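Membrane-bound lytic murein transglycosylase A (PDB 6QK4) probably cleaves the glycosidic bond between MurNAc and GlcNAc in peptidoglycan, leaving a 1,6-anhydro bond on MurNAc, as membrane-bound lytic transglycosylases of the MltA family do. Local coordinates at residues A13-G18 with N338-L343; P34-D39 with P285-T290. One frame throughout, in Å; residues are numbered along the deposited sequence.

Contact 1 of 2, residues A13-G18 with N338-L343; sequences AAIVPG and NGRMWL
I15 to G18 runs almost perpendicular to N338-R340, the end-to-end directions lying 98° apart, and the irregular N-terminal chain here packs against strand 336-346, in the 3D domain, with the CA atoms of I15 and R340 7.6 Å apart. I15 CD1 is 3.9 Å from CA of G339, while CG2, placed anti to the backbone N, packs on the polar ends of two side chains: it is 3.6 Å from N338 ND2 and lies over one face of the R340 guanidinium, offset toward the rim. The first torsion of the arginine lays its CG against I15 CG1, at 4.0 Å, and the bend at chi2 (-67°) then swings the rest of the chain toward V16-G18. There R340 NH2 gives a weak hydrogen bond to V16 O, 2.8 Å long but bent to 122° at the hydrogen. The stronger partner is D100, which forms a salt bridge with R340 NE, accepts from N338 ND2 and also takes the backbone N of G18; Q19 binds R340 NH1. With one carboxylate shared by both segments, the buried arginine is probably neutralised locally, and the N-terminal chain is joined to the strand through D100, Q19 and the packing of I15.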
# COMPACT_ATOMS: atom_id res chain seq x y z
N ALA A 13 17.43 4.98 -14.77
CA ALA A 13 17.01 4.82 -16.14
C ALA A 13 15.60 5.32 -16.33
O ALA A 13 14.70 4.95 -15.56
CB ALA A 13 17.03 3.33 -16.52
N ALA A 14 15.37 5.99 -17.46
CA ALA A 14 14.09 6.58 -17.83
C ALA A 14 13.39 5.80 -18.94
O ALA A 14 14.00 5.34 -19.90
CB ALA A 14 14.30 8.01 -18.34
N ILE A 15 12.07 5.71 -18.86
CA ILE A 15 11.29 4.98 -19.85
C ILE A 15 11.21 5.76 -21.16
O ILE A 15 10.94 6.96 -21.17
CB ILE A 15 9.87 4.73 -19.28
CG1 ILE A 15 9.92 3.78 -18.08
CG2 ILE A 15 8.86 4.21 -20.41
CD1 ILE A 15 8.69 3.93 -17.13
N VAL A 16 11.38 5.05 -22.28
CA VAL A 16 11.05 5.58 -23.60
C VAL A 16 9.61 5.12 -23.90
O VAL A 16 9.43 3.91 -24.13
CB VAL A 16 11.99 5.03 -24.68
CG1 VAL A 16 11.54 5.59 -26.02
CG2 VAL A 16 13.42 5.42 -24.43
N PRO A 17 8.62 6.01 -23.85
CA PRO A 17 7.22 5.56 -23.83
C PRO A 17 6.74 5.08 -25.18
O PRO A 17 7.32 5.38 -26.24
CB PRO A 17 6.45 6.83 -23.40
CG PRO A 17 7.24 7.97 -23.85
CD PRO A 17 8.72 7.48 -23.66
N GLY A 18 5.71 4.26 -25.12
CA GLY A 18 5.05 3.83 -26.34
C GLY A 18 5.72 2.71 -27.08
O GLY A 18 5.39 2.47 -28.24
N ASN A 338 3.34 5.96 -15.18
CA ASN A 338 3.65 4.97 -16.22
C ASN A 338 4.76 4.06 -15.74
O ASN A 338 5.66 4.47 -14.98
CB ASN A 338 4.14 5.65 -17.49
CG ASN A 338 4.28 4.68 -18.64
OD1 ASN A 338 3.37 3.85 -18.91
ND2 ASN A 338 5.46 4.77 -19.35
N GLY A 339 4.69 2.80 -16.20
CA GLY A 339 5.66 1.78 -15.80
C GLY A 339 5.94 0.71 -16.84
O GLY A 339 5.18 0.52 -17.80
N ARG A 340 7.06 0.03 -16.63
CA ARG A 340 7.51 -1.13 -17.43
C ARG A 340 7.88 -2.30 -16.50
O ARG A 340 8.40 -2.11 -15.38
CB ARG A 340 8.73 -0.78 -18.27
CG ARG A 340 8.45 0.25 -19.35
CD ARG A 340 7.52 -0.32 -20.43
NE ARG A 340 7.21 0.71 -21.45
CZ ARG A 340 7.98 1.01 -22.52
NH1 ARG A 340 9.16 0.41 -22.73
NH2 ARG A 340 7.55 2.01 -23.35
N MET A 341 7.66 -3.51 -16.98
CA MET A 341 7.90 -4.71 -16.16
C MET A 341 8.72 -5.75 -16.91
O MET A 341 8.54 -5.93 -18.12
CB MET A 341 6.58 -5.41 -15.74
CG MET A 341 5.89 -4.61 -14.72
SD MET A 341 4.33 -5.58 -14.42
CE MET A 341 3.67 -4.57 -13.11
N TRP A 342 9.57 -6.45 -16.16
CA TRP A 342 10.14 -7.74 -16.54
C TRP A 342 9.79 -8.76 -15.48
O TRP A 342 10.02 -8.51 -14.28
CB TRP A 342 11.68 -7.66 -16.64
CG TRP A 342 12.14 -6.69 -17.74
CD1 TRP A 342 12.66 -7.05 -18.95
CD2 TRP A 342 12.06 -5.24 -17.74
NE1 TRP A 342 12.93 -5.89 -19.71
CE2 TRP A 342 12.52 -4.79 -19.01
CE3 TRP A 342 11.58 -4.28 -16.82
CZ2 TRP A 342 12.62 -3.42 -19.34
CZ3 TRP A 342 11.62 -2.89 -17.19
CH2 TRP A 342 12.16 -2.50 -18.45
N LEU A 343 9.27 -9.92 -15.89
CA LEU A 343 9.01 -11.02 -14.96
C LEU A 343 10.23 -11.92 -14.88
O LEU A 343 10.84 -12.24 -15.91
CB LEU A 343 7.80 -11.83 -15.43
CG LEU A 343 6.48 -11.11 -15.69
CD1 LEU A 343 5.31 -12.10 -15.69
CD2 LEU A 343 6.16 -10.08 -14.68

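Contact 2 of 2, residues P34-D39 with P285-T290; sequences PGWQDD and PVFLQT
P34-D39, a loop that turns at G35-D38, approaches strand 285-291 most closely where G35 faces Q289, their CA atoms 6.7 Å apart, and W36 lies near F287. No hydrogen bond crosses between the two segments, and F287 carries most of the packing. With CG anti to the backbone N (chi1 -166°), its ring extends from the strand into the bend of the loop. The six-membered ring of W36 turns an edge to the F287 face in an offset edge-to-face pair, centroids 5.6 Å apart and planes at 75°; the closest atoms are W36 CE3 and F287 CE1, at 3.6 Å. D39 CB approaches the F287 edge from within the ring plane, 4.0 Å from CE1, and the carboxylate of D39 is turned 43° from the ring. The peptide of G35 closes in on the far end of the phenyl group, with its O 3.4 Å from F287 CZ. That same oxygen accepts a hydrogen bond from D38 N, which closes the turn. The strand belongs to the 3D domain, of the double-psi beta-barrel clan, and is paired on its two edges with strands 298-307 and 336-346; the loop packs on its side chains, F287 and Q289, with its own side chains and the G35 peptide. D39 OD2 takes the backbone N of L302 from strand 298-307 and a salt bridge from R271, while W36 NE1 binds E84 and the indole also meets R80 in a cation-pi contact. Further along, the extended Q289 side chain crosses P34 at about a right angle, its OE1 3.9 Å from the proline CG. P34 O, 3.8 Å from Q289 OE1, is buried here without a hydrogen-bonding partner.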
# COMPACT_ATOMS: atom_id res chain seq x y z
N PRO A 34 16.93 -2.14 -18.40
CA PRO A 34 17.36 -0.78 -18.12
C PRO A 34 16.83 -0.46 -16.73
O PRO A 34 15.64 -0.65 -16.41
CB PRO A 34 16.71 0.05 -19.22
CG PRO A 34 15.49 -0.73 -19.58
CD PRO A 34 15.74 -2.18 -19.27
N GLY A 35 17.72 -0.12 -15.90
CA GLY A 35 17.39 0.19 -14.55
C GLY A 35 17.90 -0.83 -13.58
O GLY A 35 18.03 -0.51 -12.41
N TRP A 36 18.34 -2.00 -14.05
CA TRP A 36 18.77 -3.04 -13.10
C TRP A 36 19.86 -2.51 -12.17
O TRP A 36 19.85 -2.76 -10.97
CB TRP A 36 19.23 -4.28 -13.87
CG TRP A 36 19.86 -5.39 -13.10
CD1 TRP A 36 21.11 -5.95 -13.28
CD2 TRP A 36 19.22 -6.14 -12.07
NE1 TRP A 36 21.26 -7.02 -12.42
CE2 TRP A 36 20.12 -7.12 -11.64
CE3 TRP A 36 17.98 -6.03 -11.43
CZ2 TRP A 36 19.84 -8.03 -10.59
CZ3 TRP A 36 17.66 -7.00 -10.40
CH2 TRP A 36 18.58 -7.97 -10.00
N GLN A 37 20.86 -1.80 -12.72
CA GLN A 37 21.93 -1.31 -11.84
C GLN A 37 21.52 -0.14 -10.98
O GLN A 37 22.24 0.19 -10.01
CB GLN A 37 23.14 -0.90 -12.70
CG GLN A 37 23.58 -2.05 -13.56
CD GLN A 37 24.29 -3.15 -12.79
OE1 GLN A 37 24.57 -3.03 -11.61
NE2 GLN A 37 24.60 -4.23 -13.49
N ASP A 38 20.38 0.52 -11.29
CA ASP A 38 19.90 1.65 -10.50
C ASP A 38 19.25 1.21 -9.17
O ASP A 38 19.18 2.01 -8.20
CB ASP A 38 18.91 2.42 -11.35
CG ASP A 38 19.56 3.09 -12.52
OD1 ASP A 38 20.61 3.78 -12.29
OD2 ASP A 38 18.97 2.99 -13.64
N ASP A 39 18.84 -0.04 -9.07
CA ASP A 39 18.28 -0.53 -7.82
C ASP A 39 19.41 -0.97 -6.89
O ASP A 39 20.25 -1.81 -7.25
CB ASP A 39 17.33 -1.70 -8.13
CG ASP A 39 16.58 -2.20 -6.86
OD1 ASP A 39 16.74 -1.59 -5.77
OD2 ASP A 39 15.83 -3.18 -6.99
N PRO A 285 8.76 -12.76 -9.09
CA PRO A 285 9.54 -11.52 -8.93
C PRO A 285 9.42 -10.69 -10.20
O PRO A 285 9.35 -11.22 -11.30
CB PRO A 285 11.00 -12.01 -8.75
CG PRO A 285 10.87 -13.57 -8.62
CD PRO A 285 9.62 -13.92 -9.42
N VAL A 286 9.39 -9.36 -10.04
CA VAL A 286 9.12 -8.43 -11.14
C VAL A 286 10.14 -7.30 -11.02
O VAL A 286 10.28 -6.70 -9.94
CB VAL A 286 7.71 -7.80 -11.07
CG1 VAL A 286 7.46 -6.85 -12.29
CG2 VAL A 286 6.63 -8.90 -11.06
N PHE A 287 10.84 -6.98 -12.13
CA PHE A 287 11.64 -5.77 -12.10
C PHE A 287 10.76 -4.65 -12.64
O PHE A 287 10.23 -4.77 -13.75
CB PHE A 287 12.96 -5.89 -12.89
CG PHE A 287 13.87 -4.73 -12.54
CD1 PHE A 287 14.54 -4.74 -11.32
CD2 PHE A 287 13.92 -3.58 -13.32
CE1 PHE A 287 15.31 -3.71 -10.93
CE2 PHE A 287 14.71 -2.47 -12.90
CZ PHE A 287 15.37 -2.52 -11.68
N LEU A 288 10.54 -3.62 -11.80
CA LEU A 288 9.62 -2.55 -12.08
C LEU A 288 10.41 -1.28 -12.40
O LEU A 288 11.22 -0.85 -11.60
CB LEU A 288 8.70 -2.35 -10.85
CG LEU A 288 7.54 -1.37 -11.02
CD1 LEU A 288 6.61 -1.77 -12.16
CD2 LEU A 288 6.74 -1.28 -9.67
N GLN A 289 10.11 -0.67 -13.55
CA GLN A 289 10.69 0.61 -13.92
C GLN A 289 9.55 1.61 -13.97
O GLN A 289 8.60 1.42 -14.73
CB GLN A 289 11.37 0.48 -15.28
CG GLN A 289 11.93 1.87 -15.76
CD GLN A 289 12.63 1.72 -17.10
OE1 GLN A 289 12.37 0.75 -17.85
NE2 GLN A 289 13.53 2.63 -17.41
N THR A 290 9.64 2.66 -13.14
CA THR A 290 8.54 3.63 -13.04
C THR A 290 9.14 4.97 -12.52
O THR A 290 10.33 5.22 -12.71
CB THR A 290 7.37 3.03 -12.22
OG1 THR A 290 6.29 3.96 -12.23
CG2 THR A 290 7.73 2.81 -10.72

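The centres of the two contacts lie 9 Å apart on the same side of the chain's centre. Along the sequence the order is 13-18, 34-39, 285-290 and 338-343, so contact 2 falls within the span bridged by contact 1. Their strands, 285-291 and 336-346, are antiparallel neighbours in the 3D domain, joined for example by F287 N to W342 O at 2.8 Å. The W342 indole packs on P34 and Q289 of contact 2, and A13 N probably bonds to D38 OD2 at 2.8 Å. Two parts of the N-terminal region, one on either side of strand 25-27, thus pack against adjacent strands from the C-terminal part of the chain.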